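Local coordinates for vacuolar protein sorting-associated protein 53 (Saccharomyces cerevisiae, PDB 3NS4), which forms part of the GARP complex, which links endosome-derived vesicles to the late Golgi for membrane fusion in retrograde transport, at residues Val68-Lys82 and Ile115-Ala127. The protein carries 2 engineered substitutions. Sequence-based numbering, arbitrary orientation.
Sequences VNIGEQLLLDLELLK and IDQLLKFIKLLMA. With BA (barium ion), chain B.
Antiparallel helix packing in the C-terminal helical bundle of Vps53 joins helix 64-87 to helix 102-125 by knobs into holes, with Leu78 entering a hole formed by Ile115, Leu118, Leu119 and Ile122. The axes of the two segments approach to 8.8 Å, and their N-to-C directions make an angle of 157°. CG anti to the backbone nitrogen (chi1 -175°) directs Leu78 into the hole, where its two methyls diverge: CD1 meets Leu118 CD1 at 3.6 Å and also touches Ile115 CD1, while CD2 lies over the backbone of Leu119 and against Ile122 CD1. Ile122 is the reciprocal knob, set among Gly71, Leu74, Leu75 and Leu78, its CG2 near the carbonyl of Gly71 and its CD1 extending to Leu74 CB. Mutual packing of this kind is one common way for helices of a bundle to mesh, and in this part of the tethering subunit no hydrogen bond crosses between the segments. Helix 20-47 adjoins the same layer, Val40 touching Leu118 and Thr43 touching Leu74. Leu75 forks along one flank, its CD2 reaching Leu119 CD1 at 3.6 Å and its CD1 lying 3.8 Å from SE of Met126, a selenomethionine. Trimming Leu75 to an alanine would remove both methyls and is likely to leave Leu119 CD1 and the selenium without their shared neighbour. Gly71 puts no side chain between the backbones, and Met126 CG lies 3.8 Å from Gly71 CA. At the Lys82 end, Ile115 CD1 rests 3.8 Å from Lys82 CA.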
loop_
_atom_site.group_PDB
_atom_site.type_symbol
_atom_site.label_atom_id
_atom_site.label_comp_id
_atom_site.label_asym_id
_atom_site.label_seq_id
_atom_site.Cartn_x
_atom_site.Cartn_y
_atom_site.Cartn_z
ATOM N N VAL A 68 1.447 14.477 -2.399
ATOM C CA VAL A 68 1.098 14.758 -1.015
ATOM C C VAL A 68 -0.368 15.238 -0.920
ATOM O O VAL A 68 -1.125 14.681 -0.122
ATOM C CB VAL A 68 2.060 15.757 -0.355
ATOM C CG1 VAL A 68 1.752 15.906 1.116
ATOM C CG2 VAL A 68 3.414 15.237 -0.457
ATOM N N ASN A 69 -0.769 16.216 -1.746
ATOM C CA ASN A 69 -2.154 16.699 -1.753
ATOM C C ASN A 69 -3.089 15.551 -2.033
ATOM O O ASN A 69 -4.152 15.420 -1.421
ATOM C CB ASN A 69 -2.427 17.708 -2.856
ATOM C CG ASN A 69 -1.483 18.858 -2.848
ATOM O OD1 ASN A 69 -0.678 19.007 -1.936
ATOM N ND2 ASN A 69 -1.565 19.696 -3.880
ATOM N N ILE A 70 -2.726 14.727 -3.000
ATOM C CA ILE A 70 -3.582 13.606 -3.291
ATOM C C ILE A 70 -3.750 12.787 -2.037
ATOM O O ILE A 70 -4.884 12.442 -1.658
ATOM C CB ILE A 70 -3.073 12.768 -4.452
ATOM C CG1 ILE A 70 -3.339 13.531 -5.758
ATOM C CG2 ILE A 70 -3.777 11.431 -4.448
ATOM C CD1 ILE A 70 -2.604 13.024 -6.935
ATOM N N GLY A 71 -2.626 12.519 -1.377
ATOM C CA GLY A 71 -2.654 11.745 -0.160
ATOM C C GLY A 71 -3.683 12.317 0.792
ATOM O O GLY A 71 -4.472 11.584 1.400
ATOM N N GLU A 72 -3.708 13.638 0.884
ATOM C CA GLU A 72 -4.610 14.321 1.787
ATOM C C GLU A 72 -6.074 14.060 1.466
ATOM O O GLU A 72 -6.900 13.875 2.367
ATOM C CB GLU A 72 -4.311 15.807 1.761
ATOM C CG GLU A 72 -4.851 16.529 2.959
ATOM C CD GLU A 72 -3.937 17.651 3.332
ATOM O OE1 GLU A 72 -4.253 18.434 4.276
ATOM O OE2 GLU A 72 -2.870 17.709 2.666
ATOM N N GLN A 73 -6.387 14.046 0.178
ATOM C CA GLN A 73 -7.721 13.743 -0.264
ATOM C C GLN A 73 -8.060 12.298 0.077
ATOM O O GLN A 73 -9.157 12.023 0.543
ATOM C CB GLN A 73 -7.857 14.009 -1.755
ATOM C CG GLN A 73 -9.205 13.616 -2.304
ATOM C CD GLN A 73 -10.349 14.351 -1.637
ATOM O OE1 GLN A 73 -11.357 13.732 -1.245
ATOM N NE2 GLN A 73 -10.201 15.678 -1.491
ATOM N N LEU A 74 -7.127 11.370 -0.121
ATOM C CA LEU A 74 -7.402 9.958 0.212
ATOM C C LEU A 74 -7.730 9.754 1.698
ATOM O O LEU A 74 -8.471 8.857 2.063
ATOM C CB LEU A 74 -6.248 9.063 -0.208
ATOM C CG LEU A 74 -5.856 9.090 -1.693
ATOM C CD1 LEU A 74 -4.678 8.178 -2.000
ATOM C CD2 LEU A 74 -7.004 8.705 -2.571
ATOM N N LEU A 75 -7.184 10.601 2.557
ATOM C CA LEU A 75 -7.527 10.540 3.946
ATOM C C LEU A 75 -9.007 10.737 4.193
ATOM O O LEU A 75 -9.563 10.112 5.094
ATOM C CB LEU A 75 -6.793 11.614 4.701
ATOM C CG LEU A 75 -5.337 11.357 4.998
ATOM C CD1 LEU A 75 -4.829 12.556 5.679
ATOM C CD2 LEU A 75 -5.203 10.120 5.887
ATOM N N LEU A 76 -9.639 11.622 3.427
ATOM C CA LEU A 76 -11.069 11.880 3.602
ATOM C C LEU A 76 -11.836 10.690 3.068
ATOM O O LEU A 76 -12.853 10.304 3.658
ATOM C CB LEU A 76 -11.511 13.215 2.972
ATOM C CG LEU A 76 -10.658 14.461 3.409
ATOM C CD1 LEU A 76 -10.841 15.722 2.515
ATOM C CD2 LEU A 76 -10.731 14.860 4.946
ATOM N N ASP A 77 -11.330 10.098 1.975
ATOM C CA ASP A 77 -11.919 8.878 1.388
ATOM C C ASP A 77 -11.800 7.779 2.414
ATOM O O ASP A 77 -12.770 7.104 2.756
ATOM C CB ASP A 77 -11.162 8.409 0.152
ATOM C CG ASP A 77 -11.276 9.371 -1.030
ATOM O OD1 ASP A 77 -11.668 10.546 -0.820
ATOM O OD2 ASP A 77 -10.951 8.953 -2.178
ATOM N N LEU A 78 -10.605 7.615 2.939
ATOM C CA LEU A 78 -10.409 6.562 3.893
ATOM C C LEU A 78 -11.361 6.700 5.082
ATOM O O LEU A 78 -11.846 5.696 5.618
ATOM C CB LEU A 78 -8.965 6.530 4.347
ATOM C CG LEU A 78 -8.708 5.347 5.273
ATOM C CD1 LEU A 78 -9.038 4.062 4.553
ATOM C CD2 LEU A 78 -7.264 5.347 5.736
ATOM N N GLU A 79 -11.640 7.949 5.469
ATOM C CA GLU A 79 -12.540 8.212 6.580
ATOM C C GLU A 79 -13.939 7.699 6.232
ATOM O O GLU A 79 -14.529 6.942 7.000
ATOM C CB GLU A 79 -12.524 9.699 6.963
ATOM C CG GLU A 79 -13.495 10.082 8.092
ATOM C CD GLU A 79 -13.299 9.258 9.390
ATOM O OE1 GLU A 79 -12.130 9.064 9.829
ATOM O OE2 GLU A 79 -14.326 8.813 9.975
ATOM N N LEU A 80 -14.458 8.071 5.063
ATOM C CA LEU A 80 -15.775 7.584 4.668
ATOM C C LEU A 80 -15.790 6.053 4.607
ATOM O O LEU A 80 -16.791 5.410 4.960
ATOM C CB LEU A 80 -16.196 8.147 3.328
ATOM C CG LEU A 80 -16.243 9.661 3.182
ATOM C CD1 LEU A 80 -16.419 10.020 1.733
ATOM C CD2 LEU A 80 -17.349 10.286 4.013
ATOM N N LEU A 81 -14.675 5.471 4.191
ATOM C CA LEU A 81 -14.597 4.047 4.092
ATOM C C LEU A 81 -14.699 3.391 5.462
ATOM O O LEU A 81 -15.406 2.387 5.662
ATOM C CB LEU A 81 -13.279 3.660 3.445
ATOM C CG LEU A 81 -13.240 2.183 3.034
ATOM C CD1 LEU A 81 -14.418 1.918 2.101
ATOM C CD2 LEU A 81 -11.907 1.817 2.389
ATOM N N LYS A 82 -13.980 3.961 6.408
ATOM C CA LYS A 82 -14.002 3.469 7.748
ATOM C C LYS A 82 -15.471 3.419 8.235
ATOM O O LYS A 82 -15.931 2.404 8.772
ATOM C CB LYS A 82 -13.132 4.382 8.616
ATOM C CG LYS A 82 -13.034 3.963 10.067
ATOM C CD LYS A 82 -12.395 5.056 10.871
ATOM C CE LYS A 82 -12.184 4.582 12.284
ATOM N NZ LYS A 82 -11.308 5.518 13.014
ATOM N N ILE A 115 -8.181 -0.775 7.640
ATOM C CA ILE A 115 -8.107 0.666 7.709
ATOM C C ILE A 115 -6.702 1.101 8.189
ATOM O O ILE A 115 -6.063 1.954 7.552
ATOM C CB ILE A 115 -9.144 1.203 8.666
ATOM C CG1 ILE A 115 -10.538 0.900 8.149
ATOM C CG2 ILE A 115 -8.992 2.695 8.827
ATOM C CD1 ILE A 115 -10.825 1.597 6.837
ATOM N N ASP A 116 -6.209 0.509 9.285
ATOM C CA ASP A 116 -4.871 0.855 9.778
ATOM C C ASP A 116 -3.844 0.781 8.644
ATOM O O ASP A 116 -3.063 1.735 8.431
ATOM C CB ASP A 116 -4.413 -0.003 10.974
ATOM C CG ASP A 116 -5.091 0.394 12.338
ATOM O OD1 ASP A 116 -5.995 1.267 12.367
ATOM O OD2 ASP A 116 -4.716 -0.184 13.400
ATOM N N GLN A 117 -3.873 -0.300 7.877
ATOM C CA GLN A 117 -2.871 -0.429 6.833
ATOM C C GLN A 117 -2.992 0.676 5.813
ATOM O O GLN A 117 -1.989 1.353 5.464
ATOM C CB GLN A 117 -2.991 -1.741 6.132
ATOM C CG GLN A 117 -2.996 -2.900 7.067
ATOM C CD GLN A 117 -2.929 -4.219 6.314
ATOM O OE1 GLN A 117 -3.362 -5.267 6.824
ATOM N NE2 GLN A 117 -2.399 -4.174 5.079
ATOM N N LEU A 118 -4.217 0.871 5.345
ATOM C CA LEU A 118 -4.445 1.914 4.400
ATOM C C LEU A 118 -3.865 3.227 4.934
ATOM O O LEU A 118 -3.087 3.935 4.261
ATOM C CB LEU A 118 -5.937 2.006 4.141
ATOM C CG LEU A 118 -6.451 0.827 3.286
ATOM C CD1 LEU A 118 -7.925 0.958 2.991
ATOM C CD2 LEU A 118 -5.659 0.727 1.963
ATOM N N LEU A 119 -4.195 3.491 6.194
ATOM C CA LEU A 119 -3.781 4.714 6.847
ATOM C C LEU A 119 -2.289 4.830 6.763
ATOM O O LEU A 119 -1.761 5.832 6.321
ATOM C CB LEU A 119 -4.295 4.787 8.282
ATOM C CG LEU A 119 -4.085 6.163 8.979
ATOM C CD1 LEU A 119 -4.562 7.374 8.184
ATOM C CD2 LEU A 119 -4.703 6.230 10.393
ATOM N N LYS A 120 -1.603 3.778 7.112
ATOM C CA LYS A 120 -0.180 3.873 7.033
ATOM C C LYS A 120 0.297 4.125 5.619
ATOM O O LYS A 120 1.141 4.981 5.358
ATOM C CB LYS A 120 0.423 2.597 7.575
ATOM C CG LYS A 120 0.268 2.500 9.067
ATOM C CD LYS A 120 0.535 1.107 9.510
ATOM C CE LYS A 120 0.608 1.057 11.000
ATOM N NZ LYS A 120 0.922 -0.343 11.313
ATOM N N PHE A 121 -0.268 3.383 4.700
ATOM C CA PHE A 121 0.133 3.541 3.355
ATOM C C PHE A 121 0.008 4.974 2.914
ATOM O O PHE A 121 0.946 5.547 2.348
ATOM C CB PHE A 121 -0.762 2.701 2.509
ATOM C CG PHE A 121 -0.474 2.807 1.072
ATOM C CD1 PHE A 121 0.844 2.793 0.616
ATOM C CD2 PHE A 121 -1.515 2.869 0.152
ATOM C CE1 PHE A 121 1.133 2.887 -0.735
ATOM C CE2 PHE A 121 -1.243 2.957 -1.212
ATOM C CZ PHE A 121 0.091 2.955 -1.657
ATOM N N ILE A 122 -1.149 5.565 3.162
ATOM C CA ILE A 122 -1.359 6.956 2.772
ATOM C C ILE A 122 -0.419 7.888 3.513
ATOM O O ILE A 122 0.183 8.771 2.883
ATOM C CB ILE A 122 -2.775 7.392 3.066
ATOM C CG1 ILE A 122 -3.739 6.577 2.211
ATOM C CG2 ILE A 122 -2.945 8.904 2.825
ATOM C CD1 ILE A 122 -5.107 6.531 2.817
ATOM N N LYS A 123 -0.304 7.715 4.840
ATOM C CA LYS A 123 0.586 8.576 5.644
ATOM C C LYS A 123 1.961 8.576 4.997
ATOM O O LYS A 123 2.654 9.612 4.923
ATOM C CB LYS A 123 0.698 8.125 7.110
ATOM C CG LYS A 123 -0.374 8.663 8.034
ATOM C CD LYS A 123 -0.038 8.436 9.533
ATOM C CE LYS A 123 -1.014 9.294 10.390
ATOM N NZ LYS A 123 -1.173 8.965 11.845
ATOM N N LEU A 124 2.316 7.411 4.483
ATOM C CA LEU A 124 3.590 7.246 3.862
ATOM C C LEU A 124 3.649 7.996 2.572
ATOM O O LEU A 124 4.612 8.684 2.336
ATOM C CB LEU A 124 3.872 5.786 3.626
ATOM C CG LEU A 124 5.282 5.447 3.189
ATOM C CD1 LEU A 124 6.325 5.924 4.196
ATOM C CD2 LEU A 124 5.376 3.936 3.006
ATOM N N LEU A 125 2.637 7.888 1.727
ATOM C CA LEU A 125 2.666 8.705 0.502
ATOM C C LEU A 125 2.799 10.216 0.786
ATOM O O LEU A 125 3.360 10.973 -0.044
ATOM C CB LEU A 125 1.435 8.472 -0.365
ATOM C CG LEU A 125 1.343 7.046 -0.901
ATOM C CD1 LEU A 125 -0.021 6.780 -1.491
ATOM C CD2 LEU A 125 2.446 6.755 -1.911
HETATM N N MSE A 126 2.305 10.651 1.951
HETATM C CA MSE A 126 2.336 12.070 2.267
HETATM C C MSE A 126 3.602 12.519 2.940
HETATM O O MSE A 126 3.752 13.692 3.257
HETATM C CB MSE A 126 1.188 12.446 3.161
HETATM C CG MSE A 126 -0.165 12.090 2.634
HETATM SE SE MSE A 126 -1.529 12.768 3.888
HETATM C CE MSE A 126 -0.959 11.838 5.550
ATOM N N ALA A 127 4.521 11.605 3.173
ATOM C CA ALA A 127 5.762 12.001 3.827
ATOM C C ALA A 127 6.629 12.900 2.953
ATOM O O ALA A 127 6.715 12.719 1.735
ATOM C CB ALA A 127 6.538 10.788 4.243
HETATM BA BA BA B . -1.352 21.214 0.058
#